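Local coordinates for protein alkylhalidase CmlS (Streptomyces venezuelae, PDB 3I3L) that is a flavin-dependent halogenase of chloramphenicol biosynthesis that holds its FAD through a covalent bond to the protein, at residues A[216-228]-A[441-453]. Numbering follows the deposited sequence.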
ATOM      1  N   ASP A 216      13.622 -20.553  10.118  1.00 53.85           N
ATOM      2  CA  ASP A 216      14.126 -19.854   8.952  1.00 52.42           C
ATOM      3  C   ASP A 216      15.416 -20.555   8.522  1.00 52.34           C
ATOM      4  O   ASP A 216      16.343 -20.656   9.310  1.00 54.07           O
ATOM      5  CB  ASP A 216      14.363 -18.383   9.280  1.00 51.29           C
ATOM      6  CG  ASP A 216      14.763 -17.546   8.054  1.00 49.17           C
ATOM      7  OD1 ASP A 216      15.251 -18.083   7.045  1.00 47.49           O
ATOM      8  OD2 ASP A 216      14.603 -16.313   8.121  1.00 51.08           O
ATOM      9  N   PRO A 217      15.473 -21.053   7.286  1.00 52.00           N
ATOM     10  CA  PRO A 217      16.645 -21.782   6.778  1.00 52.16           C
ATOM     11  C   PRO A 217      17.782 -20.873   6.326  1.00 52.28           C
ATOM     12  O   PRO A 217      18.798 -21.356   5.790  1.00 51.66           O
ATOM     13  CB  PRO A 217      16.097 -22.482   5.531  1.00 52.17           C
ATOM     14  CG  PRO A 217      15.029 -21.551   5.040  1.00 52.29           C
ATOM     15  CD  PRO A 217      14.379 -21.022   6.298  1.00 52.16           C
ATOM     16  N   PHE A 218      17.600 -19.567   6.493  1.00 52.19           N
ATOM     17  CA  PHE A 218      18.631 -18.635   6.088  1.00 52.02           C
ATOM     18  C   PHE A 218      19.196 -17.782   7.243  1.00 52.21           C
ATOM     19  O   PHE A 218      18.475 -17.279   8.106  1.00 53.08           O
ATOM     20  CB  PHE A 218      18.166 -17.809   4.847  1.00 51.88           C
ATOM     21  CG  PHE A 218      17.924 -18.667   3.596  1.00 51.16           C
ATOM     22  CD1 PHE A 218      18.976 -19.331   2.969  1.00 48.50           C
ATOM     23  CD2 PHE A 218      16.642 -18.848   3.085  1.00 49.16           C
ATOM     24  CE1 PHE A 218      18.759 -20.115   1.861  1.00 47.97           C
ATOM     25  CE2 PHE A 218      16.434 -19.638   1.972  1.00 46.81           C
ATOM     26  CZ  PHE A 218      17.479 -20.256   1.353  1.00 45.37           C
ATOM     27  N   GLU A 219      20.509 -17.627   7.229  1.00 52.20           N
ATOM     28  CA  GLU A 219      21.208 -16.851   8.244  1.00 52.13           C
ATOM     29  C   GLU A 219      21.590 -15.456   7.765  1.00 49.56           C
ATOM     30  O   GLU A 219      21.802 -14.579   8.580  1.00 49.38           O
ATOM     31  CB  GLU A 219      22.491 -17.585   8.662  1.00 52.96           C
ATOM     32  CG  GLU A 219      22.387 -19.120   8.630  1.00 57.68           C
ATOM     33  CD  GLU A 219      23.353 -19.802   9.595  1.00 63.75           C
ATOM     34  OE1 GLU A 219      24.446 -19.202   9.884  1.00 62.50           O
ATOM     35  OE2 GLU A 219      22.997 -20.935  10.056  1.00 64.93           O
ATOM     36  N   GLY A 220      21.740 -15.272   6.456  1.00 47.11           N
ATOM     37  CA  GLY A 220      22.317 -14.061   5.942  1.00 45.20           C
ATOM     38  C   GLY A 220      21.281 -12.985   5.837  1.00 44.39           C
ATOM     39  O   GLY A 220      20.329 -12.952   6.633  1.00 43.71           O
ATOM     40  N   ASP A 221      21.438 -12.125   4.831  1.00 42.99           N
ATOM     41  CA  ASP A 221      20.475 -11.060   4.600  1.00 42.02           C
ATOM     42  C   ASP A 221      19.027 -11.584   4.357  1.00 41.53           C
ATOM     43  O   ASP A 221      18.048 -10.849   4.541  1.00 41.83           O
ATOM     44  CB  ASP A 221      20.968 -10.180   3.435  1.00 42.50           C
ATOM     45  CG  ASP A 221      22.187  -9.272   3.831  1.00 45.11           C
ATOM     46  OD1 ASP A 221      22.412  -9.029   5.029  1.00 41.81           O
ATOM     47  OD2 ASP A 221      22.916  -8.798   2.924  1.00 49.29           O
ATOM     48  N   LEU A 222      18.899 -12.846   3.937  1.00 40.22           N
ATOM     49  CA  LEU A 222      17.577 -13.471   3.653  1.00 40.04           C
ATOM     50  C   LEU A 222      16.670 -13.721   4.887  1.00 39.52           C
ATOM     51  O   LEU A 222      15.449 -13.950   4.755  1.00 39.92           O
ATOM     52  CB  LEU A 222      17.754 -14.766   2.820  1.00 38.69           C
ATOM     53  CG  LEU A 222      18.074 -14.547   1.325  1.00 39.54           C
ATOM     54  CD1 LEU A 222      18.439 -15.830   0.658  1.00 40.78           C
ATOM     55  CD2 LEU A 222      16.891 -13.943   0.603  1.00 37.81           C
ATOM     56  N   LYS A 223      17.242 -13.647   6.088  1.00 38.79           N
ATOM     57  CA  LYS A 223      16.532 -14.065   7.281  1.00 39.78           C
ATOM     58  C   LYS A 223      15.328 -13.129   7.586  1.00 40.80           C
ATOM     59  O   LYS A 223      15.465 -11.880   7.620  1.00 39.40           O
ATOM     60  CB  LYS A 223      17.467 -14.087   8.479  1.00 42.34           C
ATOM     61  CG  LYS A 223      16.888 -14.858   9.689  1.00 47.02           C
ATOM     62  CD  LYS A 223      15.627 -14.204  10.291  1.00 53.27           C
ATOM     63  CE  LYS A 223      15.002 -14.988  11.482  1.00 55.57           C
ATOM     64  NZ  LYS A 223      16.112 -15.424  12.453  1.00 54.20           N
ATOM     65  N   GLY A 224      14.163 -13.733   7.814  1.00 38.29           N
ATOM     66  CA  GLY A 224      12.980 -12.958   8.020  1.00 38.58           C
ATOM     67  C   GLY A 224      12.272 -12.419   6.782  1.00 37.80           C
ATOM     68  O   GLY A 224      11.271 -11.677   6.913  1.00 39.04           O
ATOM     69  N   THR A 225      12.754 -12.761   5.585  1.00 37.69           N
ATOM     70  CA  THR A 225      12.170 -12.202   4.366  1.00 35.32           C
ATOM     71  C   THR A 225      10.846 -12.869   4.106  1.00 34.89           C
ATOM     72  O   THR A 225      10.685 -14.025   4.419  1.00 34.45           O
ATOM     73  CB  THR A 225      13.124 -12.402   3.137  1.00 36.66           C
ATOM     74  OG1 THR A 225      12.681 -11.606   2.041  1.00 34.28           O
ATOM     75  CG2 THR A 225      13.189 -13.865   2.694  1.00 34.37           C
ATOM     76  N   THR A 226       9.919 -12.141   3.481  1.00 35.47           N
ATOM     77  CA  THR A 226       8.633 -12.704   3.014  1.00 34.59           C
ATOM     78  C   THR A 226       8.778 -13.330   1.623  1.00 35.14           C
ATOM     79  O   THR A 226       9.129 -12.607   0.659  1.00 36.37           O
ATOM     80  CB  THR A 226       7.500 -11.626   2.959  1.00 36.48           C
ATOM     81  OG1 THR A 226       7.190 -11.171   4.288  1.00 36.84           O
ATOM     82  CG2 THR A 226       6.147 -12.167   2.268  1.00 32.44           C
ATOM     83  N   TYR A 227       8.461 -14.638   1.487  1.00 33.03           N
ATOM     84  CA  TYR A 227       8.603 -15.335   0.189  1.00 31.56           C
ATOM     85  C   TYR A 227       7.283 -15.387  -0.557  1.00 31.93           C
ATOM     86  O   TYR A 227       6.247 -15.750   0.021  1.00 30.67           O
ATOM     87  CB  TYR A 227       9.085 -16.747   0.379  1.00 32.76           C
ATOM     88  CG  TYR A 227      10.496 -16.848   0.856  1.00 33.73           C
ATOM     89  CD1 TYR A 227      11.545 -16.678  -0.039  1.00 33.88           C
ATOM     90  CD2 TYR A 227      10.787 -17.119   2.215  1.00 34.49           C
ATOM     91  CE1 TYR A 227      12.846 -16.768   0.381  1.00 36.38           C
ATOM     92  CE2 TYR A 227      12.080 -17.253   2.640  1.00 35.49           C
ATOM     93  CZ  TYR A 227      13.113 -17.069   1.713  1.00 40.29           C
ATOM     94  OH  TYR A 227      14.421 -17.149   2.101  1.00 42.26           O
ATOM     95  N   SER A 228       7.306 -14.970  -1.833  1.00 31.49           N
ATOM     96  CA  SER A 228       6.143 -15.142  -2.729  1.00 30.36           C
ATOM     97  C   SER A 228       6.617 -15.960  -3.921  1.00 29.11           C
ATOM     98  O   SER A 228       7.621 -15.638  -4.539  1.00 29.71           O
ATOM     99  CB  SER A 228       5.561 -13.821  -3.222  1.00 29.65           C
ATOM    100  OG  SER A 228       5.270 -12.920  -2.162  1.00 30.15           O
ATOM    101  N   HIS A 441      18.993 -11.512  -7.789  1.00 36.18           N
ATOM    102  CA  HIS A 441      20.141 -12.242  -7.208  1.00 37.11           C
ATOM    103  C   HIS A 441      21.139 -12.575  -8.319  1.00 39.14           C
ATOM    104  O   HIS A 441      20.776 -12.755  -9.503  1.00 38.99           O
ATOM    105  CB  HIS A 441      19.716 -13.531  -6.530  1.00 35.42           C
ATOM    106  CG  HIS A 441      18.818 -13.342  -5.341  1.00 37.23           C
ATOM    107  ND1 HIS A 441      18.641 -14.322  -4.379  1.00 32.12           N
ATOM    108  CD2 HIS A 441      18.041 -12.287  -4.962  1.00 36.62           C
ATOM    109  CE1 HIS A 441      17.805 -13.877  -3.455  1.00 34.21           C
ATOM    110  NE2 HIS A 441      17.436 -12.638  -3.780  1.00 36.86           N
ATOM    111  N   GLN A 442      22.407 -12.678  -7.940  1.00 41.57           N
ATOM    112  CA  GLN A 442      23.469 -12.840  -8.941  1.00 43.78           C
ATOM    113  C   GLN A 442      23.868 -14.307  -9.170  1.00 45.32           C
ATOM    114  O   GLN A 442      25.005 -14.619  -9.502  1.00 46.27           O
ATOM    115  CB  GLN A 442      24.651 -11.968  -8.558  1.00 43.56           C
ATOM    116  CG  GLN A 442      24.282 -10.487  -8.416  1.00 44.00           C
ATOM    117  CD  GLN A 442      23.833  -9.883  -9.734  1.00 46.69           C
ATOM    118  OE1 GLN A 442      22.638  -9.623  -9.944  1.00 44.71           O
ATOM    119  NE2 GLN A 442      24.773  -9.675 -10.635  1.00 45.21           N
ATOM    120  N   ARG A 443      22.905 -15.198  -8.972  1.00 46.33           N
ATOM    121  CA  ARG A 443      23.069 -16.601  -9.245  1.00 47.74           C
ATOM    122  C   ARG A 443      21.678 -17.101  -9.601  1.00 48.82           C
ATOM    123  O   ARG A 443      20.694 -16.435  -9.260  1.00 49.58           O
ATOM    124  CB  ARG A 443      23.613 -17.317  -7.985  1.00 48.08           C
ATOM    125  CG  ARG A 443      22.619 -17.425  -6.830  1.00 46.95           C
ATOM    126  CD  ARG A 443      23.314 -17.597  -5.492  1.00 48.51           C
ATOM    127  NE  ARG A 443      24.358 -16.593  -5.315  1.00 48.28           N
ATOM    128  CZ  ARG A 443      24.171 -15.367  -4.819  1.00 49.00           C
ATOM    129  NH1 ARG A 443      22.957 -14.950  -4.424  1.00 44.75           N
ATOM    130  NH2 ARG A 443      25.216 -14.541  -4.711  1.00 47.69           N
ATOM    131  N   PRO A 444      21.578 -18.299 -10.214  1.00 49.19           N
ATOM    132  CA  PRO A 444      20.299 -18.797 -10.761  1.00 48.91           C
ATOM    133  C   PRO A 444      19.297 -19.235  -9.706  1.00 47.51           C
ATOM    134  O   PRO A 444      18.099 -19.300  -9.984  1.00 45.13           O
ATOM    135  CB  PRO A 444      20.716 -20.022 -11.615  1.00 49.78           C
ATOM    136  CG  PRO A 444      22.288 -20.042 -11.575  1.00 50.98           C
ATOM    137  CD  PRO A 444      22.663 -19.293 -10.338  1.00 49.77           C
ATOM    138  N   GLU A 445      19.788 -19.566  -8.519  1.00 48.34           N
ATOM    139  CA  GLU A 445      18.971 -20.193  -7.471  1.00 48.77           C
ATOM    140  C   GLU A 445      19.120 -19.474  -6.127  1.00 48.04           C
ATOM    141  O   GLU A 445      20.032 -18.653  -5.911  1.00 47.17           O
ATOM    142  CB  GLU A 445      19.349 -21.675  -7.312  1.00 50.22           C
ATOM    143  CG  GLU A 445      20.830 -22.033  -7.722  1.00 55.50           C
ATOM    144  CD  GLU A 445      21.873 -21.702  -6.638  1.00 59.83           C
ATOM    145  OE1 GLU A 445      22.894 -21.027  -6.957  1.00 57.01           O
ATOM    146  OE2 GLU A 445      21.644 -22.104  -5.461  1.00 62.80           O
ATOM    147  N   LEU A 446      18.213 -19.799  -5.220  1.00 46.01           N
ATOM    148  CA  LEU A 446      18.114 -19.118  -3.955  1.00 44.92           C
ATOM    149  C   LEU A 446      19.089 -19.765  -2.963  1.00 46.01           C
ATOM    150  O   LEU A 446      19.085 -20.989  -2.789  1.00 45.94           O
ATOM    151  CB  LEU A 446      16.668 -19.233  -3.453  1.00 43.49           C
ATOM    152  CG  LEU A 446      16.260 -18.445  -2.210  1.00 42.76           C
ATOM    153  CD1 LEU A 446      16.183 -16.993  -2.513  1.00 31.29           C
ATOM    154  CD2 LEU A 446      14.939 -18.985  -1.685  1.00 39.13           C
ATOM    155  N   SER A 447      19.916 -18.939  -2.310  1.00 45.76           N
ATOM    156  CA  SER A 447      20.971 -19.417  -1.449  1.00 45.91           C
ATOM    157  C   SER A 447      21.342 -18.382  -0.390  1.00 47.32           C
ATOM    158  O   SER A 447      21.130 -17.140  -0.559  1.00 46.39           O
ATOM    159  CB  SER A 447      22.201 -19.760  -2.283  1.00 46.71           C
ATOM    160  OG  SER A 447      23.360 -19.524  -1.524  1.00 48.05           O
ATOM    161  N   ASP A 448      21.933 -18.888   0.692  1.00 47.30           N
ATOM    162  CA  ASP A 448      22.393 -18.046   1.783  1.00 47.10           C
ATOM    163  C   ASP A 448      23.679 -17.318   1.390  1.00 46.49           C
ATOM    164  O   ASP A 448      24.214 -16.504   2.138  1.00 47.91           O
ATOM    165  CB  ASP A 448      22.563 -18.872   3.047  1.00 46.63           C
ATOM    166  CG  ASP A 448      22.102 -18.134   4.289  1.00 49.30           C
ATOM    167  OD1 ASP A 448      21.922 -16.900   4.208  1.00 51.41           O
ATOM    168  OD2 ASP A 448      21.950 -18.781   5.368  1.00 51.96           O
ATOM    169  N   ASP A 449      24.155 -17.603   0.194  1.00 47.41           N
ATOM    170  CA  ASP A 449      25.205 -16.801  -0.439  1.00 47.84           C
ATOM    171  C   ASP A 449      24.775 -15.357  -0.629  1.00 47.10           C
ATOM    172  O   ASP A 449      25.622 -14.453  -0.725  1.00 48.88           O
ATOM    173  CB  ASP A 449      25.584 -17.404  -1.790  1.00 48.59           C
ATOM    174  CG  ASP A 449      26.626 -18.519  -1.667  1.00 51.16           C
ATOM    175  OD1 ASP A 449      27.076 -18.765  -0.537  1.00 54.62           O
ATOM    176  OD2 ASP A 449      27.001 -19.133  -2.695  1.00 49.69           O
ATOM    177  N   PHE A 450      23.461 -15.141  -0.694  1.00 45.46           N
ATOM    178  CA  PHE A 450      22.898 -13.821  -1.012  1.00 42.30           C
ATOM    179  C   PHE A 450      23.201 -12.788   0.054  1.00 42.42           C
ATOM    180  O   PHE A 450      22.950 -13.020   1.247  1.00 40.45           O
ATOM    181  CB  PHE A 450      21.371 -13.903  -1.159  1.00 40.94           C
ATOM    182  CG  PHE A 450      20.719 -12.574  -1.303  1.00 37.71           C
ATOM    183  CD1 PHE A 450      20.647 -11.959  -2.535  1.00 36.16           C
ATOM    184  CD2 PHE A 450      20.201 -11.931  -0.211  1.00 37.72           C
ATOM    185  CE1 PHE A 450      20.071 -10.761  -2.658  1.00 36.40           C
ATOM    186  CE2 PHE A 450      19.621 -10.713  -0.320  1.00 39.23           C
ATOM    187  CZ  PHE A 450      19.539 -10.118  -1.541  1.00 38.26           C
ATOM    188  N   SER A 451      23.708 -11.635  -0.389  1.00 42.16           N
ATOM    189  CA  SER A 451      23.794 -10.449   0.455  1.00 42.36           C
ATOM    190  C   SER A 451      23.157  -9.279  -0.287  1.00 40.34           C
ATOM    191  O   SER A 451      23.219  -9.214  -1.488  1.00 42.55           O
ATOM    192  CB  SER A 451      25.255 -10.132   0.807  1.00 41.84           C
ATOM    193  OG  SER A 451      26.029 -10.058  -0.389  1.00 44.82           O
ATOM    194  N   GLU A 452      22.573  -8.347   0.433  1.00 40.20           N
ATOM    195  CA  GLU A 452      21.924  -7.202  -0.218  1.00 40.96           C
ATOM    196  C   GLU A 452      22.910  -6.320  -0.955  1.00 39.69           C
ATOM    197  O   GLU A 452      22.545  -5.604  -1.891  1.00 38.66           O
ATOM    198  CB  GLU A 452      21.074  -6.404   0.782  1.00 40.88           C
ATOM    199  CG  GLU A 452      19.825  -7.191   1.213  1.00 44.78           C
ATOM    200  CD  GLU A 452      18.832  -6.366   1.994  1.00 49.61           C
ATOM    201  OE1 GLU A 452      18.911  -5.122   1.913  1.00 51.91           O
ATOM    202  OE2 GLU A 452      17.962  -6.960   2.682  1.00 48.94           O
ATOM    203  N   ALA A 453      24.171  -6.382  -0.545  1.00 39.46           N
ATOM    204  CA  ALA A 453      25.208  -5.622  -1.234  1.00 37.77           C
ATOM    205  C   ALA A 453      25.457  -6.106  -2.675  1.00 37.12           C
ATOM    206  O   ALA A 453      25.879  -5.316  -3.539  1.00 37.48           O
ATOM    207  CB  ALA A 453      26.503  -5.626  -0.402  1.00 38.34           C
TER
HETATM  208  O   HOH W   1      16.733  -9.434   2.587  1.00 38.73           O
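L222 and L446 meet through their CD1 methyls (4.1 Å) in the tightly packed, apolar half of this contact, which sets the type I beta turn G220-K223, with D221 and L222 at its centre, against the type I turn S447-F450. L222 lies crosswise to F450, its CG 3.7 Å from CD2 of that ring, while its CD1 sits over the centre of the F218 ring. L446 turns its CG away from the backbone N (chi1 -173°), which carries CD2 to within 3.7 Å of Y227 CE1 and also brings it against F218. The outer, more solvent-accessible half is polar. There the D448 carboxylate, its CG in the plane of the F218 ring at the edge, takes two successive backbone amides: E219 N bonds almost straight (177°) to D448 OD2 at 2.6 Å, and G220 N reaches the syn lone pair of D448 OD1. Replacing D448 by an alanine is likely to leave both amides without these acceptors. Farther along, D221 OD2 accepts from E452 N at 2.6 Å, and a water joins D221 O to E452 OE2, while E452 OE1 is hydrogen-bonded to S108 OG. The contact ties the loop entering strand 226-231, paired with strands 89-97 and 234-240, to the connection between helices 430-439 and 456-471.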